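Local coordinates for AAR187Cp (Eremothecium gossypii, PDB 3ZIL), which probably regulates sister-chromatid cohesion through the cohesin complex, this chain being the C-terminal Wap1 domain of Wpl1, at residues 74-79 with 85-90; 104-107 with 111-114. All coordinates share one frame; numbering follows the deposited sequence.

How the contacts relate
From the N terminus, the chain leaves helix 54-72, runs through the loop that holds 74-79 and enters helix 81-93. Contact 1 closes this loop by tying it to the second turn of that helix. After helix 81-93 the chain passes through 104-107 into helix 108-116, and contact 2 closes the start of that helix. The two contacts follow each other in series; neither encloses nor crosses the other. Their centres lie about 9 Å apart. They meet directly: the ring of Phe-111 in contact 2 packs on Thr-76 and Gln-87 of contact 1, and Pro-78 packs on Pro-114. Each ties a helix to the loop before it; their packing joins loop 74-79 to helix 108-116.

Contact 1: 74-79 with 85-90; sequences QGTDPK and LLQCFI
Gln-87 reaches from helix 81-93 and lays its amide end against the backbone of Gly-75 and the methyl group of Thr-76. NE2 of Gln-87 donates to the carbonyl O of Gly-75 over 2.8 Å, with an N-H...O angle of 150°. The acceptor lies close to the amide plane of Gln-87, and the donor lies in the carbonyl plane of Gly-75. CG2 of Thr-76 stands 3.8 Å from NE2 of Gln-87, and the two side chains cross at about a right angle. The side chain of Gln-87 leaves the helix with CG beside the backbone N (chi1 -71°) and then runs extended, which carries the amide across to the loop. In this all-helical Wap1 domain, the buried glutamine fastens the connection between helices 54-72 and 81-93 to the second of them. NE2 also donates to Cys-72 O, and Gly-75 O also accepts from Arg-39. The other end of the amide is used too. A water accepts from the N of Asp-77 at 2.6 Å and donates to OE1 of Gln-87 at 2.7 Å. A leucine in place of Gln-87 would probably cost Cys-72 O and Gly-75 O their shared donor, leaving Gly-75 O with Arg-39, and leave the water without its acceptor. Further along the loop, OD1 of Asp-77 accepts from the N of Lys-79 at 2.8 Å, from above the carboxylate plane, forming an Asx turn.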
loop_
_atom_site.group_PDB
_atom_site.type_symbol
_atom_site.label_atom_id
_atom_site.label_comp_id
_atom_site.label_asym_id
_atom_site.label_seq_id
_atom_site.Cartn_x
_atom_site.Cartn_y
_atom_site.Cartn_z
ATOM N N GLN A 74 26.553 6.223 -10.399
ATOM C CA GLN A 74 27.227 7.565 -10.422
ATOM C C GLN A 74 26.260 8.657 -10.974
ATOM O O GLN A 74 26.219 9.790 -10.486
ATOM C CB GLN A 74 28.545 7.521 -11.249
ATOM C CG GLN A 74 29.412 8.740 -10.959
ATOM C CD GLN A 74 30.636 8.861 -11.865
ATOM O OE1 GLN A 74 30.852 8.032 -12.761
ATOM N NE2 GLN A 74 31.468 9.882 -11.607
ATOM N N GLY A 75 25.528 8.298 -12.008
ATOM C CA GLY A 75 24.479 9.141 -12.554
ATOM C C GLY A 75 23.187 8.329 -12.567
ATOM O O GLY A 75 23.179 7.109 -12.912
ATOM N N THR A 76 22.101 8.967 -12.165
ATOM C CA THR A 76 20.772 8.327 -12.227
ATOM C C THR A 76 19.901 9.403 -12.876
ATOM O O THR A 76 20.083 10.599 -12.638
ATOM C CB THR A 76 20.246 7.985 -10.842
ATOM O OG1 THR A 76 20.373 9.140 -10.036
ATOM C CG2 THR A 76 21.077 6.911 -10.124
ATOM N N ASP A 77 19.015 8.998 -13.758
ATOM C CA ASP A 77 18.087 9.921 -14.370
ATOM C C ASP A 77 16.860 9.092 -14.734
ATOM O O ASP A 77 16.984 8.175 -15.529
ATOM C CB ASP A 77 18.739 10.517 -15.648
ATOM C CG ASP A 77 17.825 11.488 -16.384
ATOM O OD1 ASP A 77 16.604 11.540 -16.134
ATOM O OD2 ASP A 77 18.339 12.176 -17.260
ATOM N N PRO A 78 15.684 9.384 -14.116
ATOM C CA PRO A 78 14.488 8.613 -14.440
ATOM C C PRO A 78 14.006 8.757 -15.889
ATOM O O PRO A 78 13.237 7.920 -16.354
ATOM C CB PRO A 78 13.452 9.122 -13.443
ATOM C CG PRO A 78 13.844 10.506 -13.171
ATOM C CD PRO A 78 15.357 10.555 -13.260
ATOM N N LYS A 79 14.508 9.755 -16.618
ATOM C CA LYS A 79 14.172 9.895 -18.041
ATOM C C LYS A 79 14.953 8.922 -18.921
ATOM O O LYS A 79 14.566 8.691 -20.045
ATOM C CB LYS A 79 14.382 11.336 -18.541
ATOM C CG LYS A 79 13.316 12.315 -18.052
ATOM C CD LYS A 79 13.867 13.738 -18.164
ATOM C CE LYS A 79 12.851 14.762 -17.713
ATOM N NZ LYS A 79 13.548 16.059 -17.410
ATOM N N LEU A 85 16.394 0.807 -15.864
ATOM C CA LEU A 85 16.122 -0.603 -15.793
ATOM C C LEU A 85 17.329 -1.476 -15.421
ATOM O O LEU A 85 17.236 -2.345 -14.545
ATOM C CB LEU A 85 15.523 -1.098 -17.084
ATOM C CG LEU A 85 14.936 -2.529 -16.901
ATOM C CD1 LEU A 85 13.776 -2.578 -15.887
ATOM C CD2 LEU A 85 14.502 -3.128 -18.253
ATOM N N LEU A 86 18.453 -1.271 -16.121
ATOM C CA LEU A 86 19.679 -1.947 -15.802
ATOM C C LEU A 86 20.089 -1.660 -14.356
ATOM O O LEU A 86 20.601 -2.540 -13.687
ATOM C CB LEU A 86 20.793 -1.450 -16.762
ATOM C CG LEU A 86 20.520 -1.610 -18.252
ATOM C CD1 LEU A 86 21.642 -1.058 -19.186
ATOM C CD2 LEU A 86 20.171 -3.059 -18.566
ATOM N N GLN A 87 19.918 -0.404 -13.900
ATOM C CA GLN A 87 20.345 -0.030 -12.586
ATOM C C GLN A 87 19.446 -0.706 -11.577
ATOM O O GLN A 87 19.953 -1.052 -10.516
ATOM C CB GLN A 87 20.298 1.504 -12.340
ATOM C CG GLN A 87 21.405 2.212 -13.139
ATOM C CD GLN A 87 21.235 3.708 -13.160
ATOM O OE1 GLN A 87 20.205 4.218 -13.595
ATOM N NE2 GLN A 87 22.302 4.431 -12.797
ATOM N N CYS A 88 18.150 -0.818 -11.862
ATOM C CA CYS A 88 17.257 -1.565 -10.908
ATOM C C CYS A 88 17.699 -3.083 -10.795
ATOM O O CYS A 88 17.702 -3.620 -9.710
ATOM C CB CYS A 88 15.823 -1.534 -11.375
ATOM S SG CYS A 88 14.983 0.055 -11.345
ATOM N N PHE A 89 18.034 -3.750 -11.907
ATOM C CA PHE A 89 18.622 -5.105 -11.863
ATOM C C PHE A 89 19.903 -5.217 -10.965
ATOM O O PHE A 89 19.957 -6.066 -10.088
ATOM C CB PHE A 89 18.849 -5.668 -13.293
ATOM C CG PHE A 89 19.667 -6.915 -13.309
ATOM C CD1 PHE A 89 19.112 -8.144 -12.914
ATOM C CD2 PHE A 89 21.023 -6.859 -13.616
ATOM C CE1 PHE A 89 19.876 -9.300 -12.902
ATOM C CE2 PHE A 89 21.797 -8.019 -13.571
ATOM C CZ PHE A 89 21.222 -9.239 -13.214
ATOM N N ILE A 90 20.878 -4.301 -11.127
ATOM C CA ILE A 90 22.041 -4.237 -10.304
ATOM C C ILE A 90 21.670 -4.152 -8.809
ATOM O O ILE A 90 22.221 -4.920 -7.969
ATOM C CB ILE A 90 22.950 -3.050 -10.728
ATOM C CG1 ILE A 90 23.477 -3.318 -12.127
ATOM C CG2 ILE A 90 24.023 -2.761 -9.656
ATOM C CD1 ILE A 90 24.234 -4.630 -12.208
HETATM O O HOH W 1 19.435 6.578 -14.707
#

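Contact 2: 104-107 with 111-114; sequences AMLS and FILP
The ring of Phe-111 leans obliquely against Leu-106 and Ser-107, and Thr-76 and Gln-87 also touch it. Its CD2 atom does the touching, 4.1 Å from CA and 4.2 Å from CB of Leu-106. The ring is swung there by a first torsion that sets CG anti to the backbone N (chi1 175°). CB of Phe-111 itself lies 3.2 Å from O of Ser-107. The other flat group is the peptide carbonyl of Ser-107, which takes two donors. N of Ile-112 donates to O of Ser-107 at 2.9 Å, nearly straight at 168°. The N of Phe-111 is also 2.9 Å from Ser-107 O, but its bond is more bent, at 133°, and its donor is tilted further from the carbonyl plane. One oxygen therefore holds two successive backbone N-H groups at the start of helix 108-116. The straighter bond runs five residues on and the bent one four, which gives this turn some pi-helical character. Ser-107 is the N-cap of that helix. Its OG accepts from the N of Asn-110, so both the side chain and the carbonyl of this serine serve the first turn. Ile-112 adds a second apolar contact: its CG1 lies 4.3 Å from CB of Leu-106. Leu-106, Phe-111 and Ile-112 are all buried, and the contact sits between several helices. Leu-106 packs on Trp-69 of helix 54-72 and Ala-91 of helix 81-93, Phe-111 reaches Ser-84 of helix 81-93, and Ile-112 rests on Trp-155 of helix 147-158.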
loop_
_atom_site.group_PDB
_atom_site.type_symbol
_atom_site.label_atom_id
_atom_site.label_comp_id
_atom_site.label_asym_id
_atom_site.label_seq_id
_atom_site.Cartn_x
_atom_site.Cartn_y
_atom_site.Cartn_z
ATOM N N ALA A 104 21.648 5.724 -0.667
ATOM C CA ALA A 104 21.228 7.109 -0.957
ATOM C C ALA A 104 21.671 7.504 -2.363
ATOM O O ALA A 104 21.174 8.502 -2.919
ATOM C CB ALA A 104 21.830 8.112 0.054
ATOM N N MET A 105 22.529 6.712 -3.023
ATOM C CA MET A 105 22.802 7.136 -4.414
ATOM C C MET A 105 21.598 6.891 -5.319
ATOM O O MET A 105 21.626 7.314 -6.455
ATOM C CB MET A 105 24.065 6.504 -5.041
ATOM C CG MET A 105 25.345 6.740 -4.281
ATOM S SD MET A 105 26.691 5.677 -5.017
ATOM C CE MET A 105 27.237 6.719 -6.383
ATOM N N LEU A 106 20.575 6.156 -4.836
ATOM C CA LEU A 106 19.330 5.973 -5.558
ATOM C C LEU A 106 18.275 6.867 -4.917
ATOM O O LEU A 106 17.572 6.388 -3.964
ATOM C CB LEU A 106 18.875 4.471 -5.530
ATOM C CG LEU A 106 19.778 3.415 -6.213
ATOM C CD1 LEU A 106 21.068 3.200 -5.406
ATOM C CD2 LEU A 106 19.041 2.078 -6.419
ATOM N N SER A 107 18.142 8.140 -5.365
ATOM C CA SER A 107 17.298 9.073 -4.595
ATOM C C SER A 107 15.852 8.610 -4.630
ATOM O O SER A 107 15.318 8.397 -5.704
ATOM C CB SER A 107 17.349 10.500 -5.156
ATOM O OG SER A 107 16.276 11.243 -4.600
ATOM N N PHE A 111 14.452 9.761 -8.095
ATOM C CA PHE A 111 14.811 8.713 -9.094
ATOM C C PHE A 111 13.792 7.585 -8.939
ATOM O O PHE A 111 13.052 7.286 -9.838
ATOM C CB PHE A 111 16.245 8.162 -8.788
ATOM C CG PHE A 111 16.693 7.010 -9.667
ATOM C CD1 PHE A 111 16.685 7.124 -11.060
ATOM C CD2 PHE A 111 17.222 5.851 -9.092
ATOM C CE1 PHE A 111 17.098 6.077 -11.856
ATOM C CE2 PHE A 111 17.647 4.775 -9.875
ATOM C CZ PHE A 111 17.594 4.901 -11.278
ATOM N N ILE A 112 13.785 6.978 -7.764
ATOM C CA ILE A 112 12.978 5.791 -7.538
ATOM C C ILE A 112 11.479 6.138 -7.665
ATOM O O ILE A 112 10.775 5.435 -8.364
ATOM C CB ILE A 112 13.276 5.174 -6.162
ATOM C CG1 ILE A 112 14.657 4.492 -6.148
ATOM C CG2 ILE A 112 12.196 4.191 -5.706
ATOM C CD1 ILE A 112 14.817 3.221 -7.015
ATOM N N LEU A 113 10.993 7.166 -6.953
ATOM C CA LEU A 113 9.539 7.508 -6.978
ATOM C C LEU A 113 9.090 7.840 -8.397
ATOM O O LEU A 113 8.124 7.274 -8.884
ATOM C CB LEU A 113 9.171 8.644 -5.960
ATOM C CG LEU A 113 7.824 9.401 -6.106
ATOM C CD1 LEU A 113 6.625 8.440 -6.095
ATOM C CD2 LEU A 113 7.628 10.511 -5.060
ATOM N N PRO A 114 9.858 8.688 -9.117
ATOM C CA PRO A 114 9.486 8.907 -10.526
ATOM C C PRO A 114 9.425 7.675 -11.349
ATOM O O PRO A 114 8.466 7.500 -12.150
ATOM C CB PRO A 114 10.631 9.812 -11.057
ATOM C CG PRO A 114 10.936 10.649 -9.897
ATOM C CD PRO A 114 10.894 9.659 -8.708
#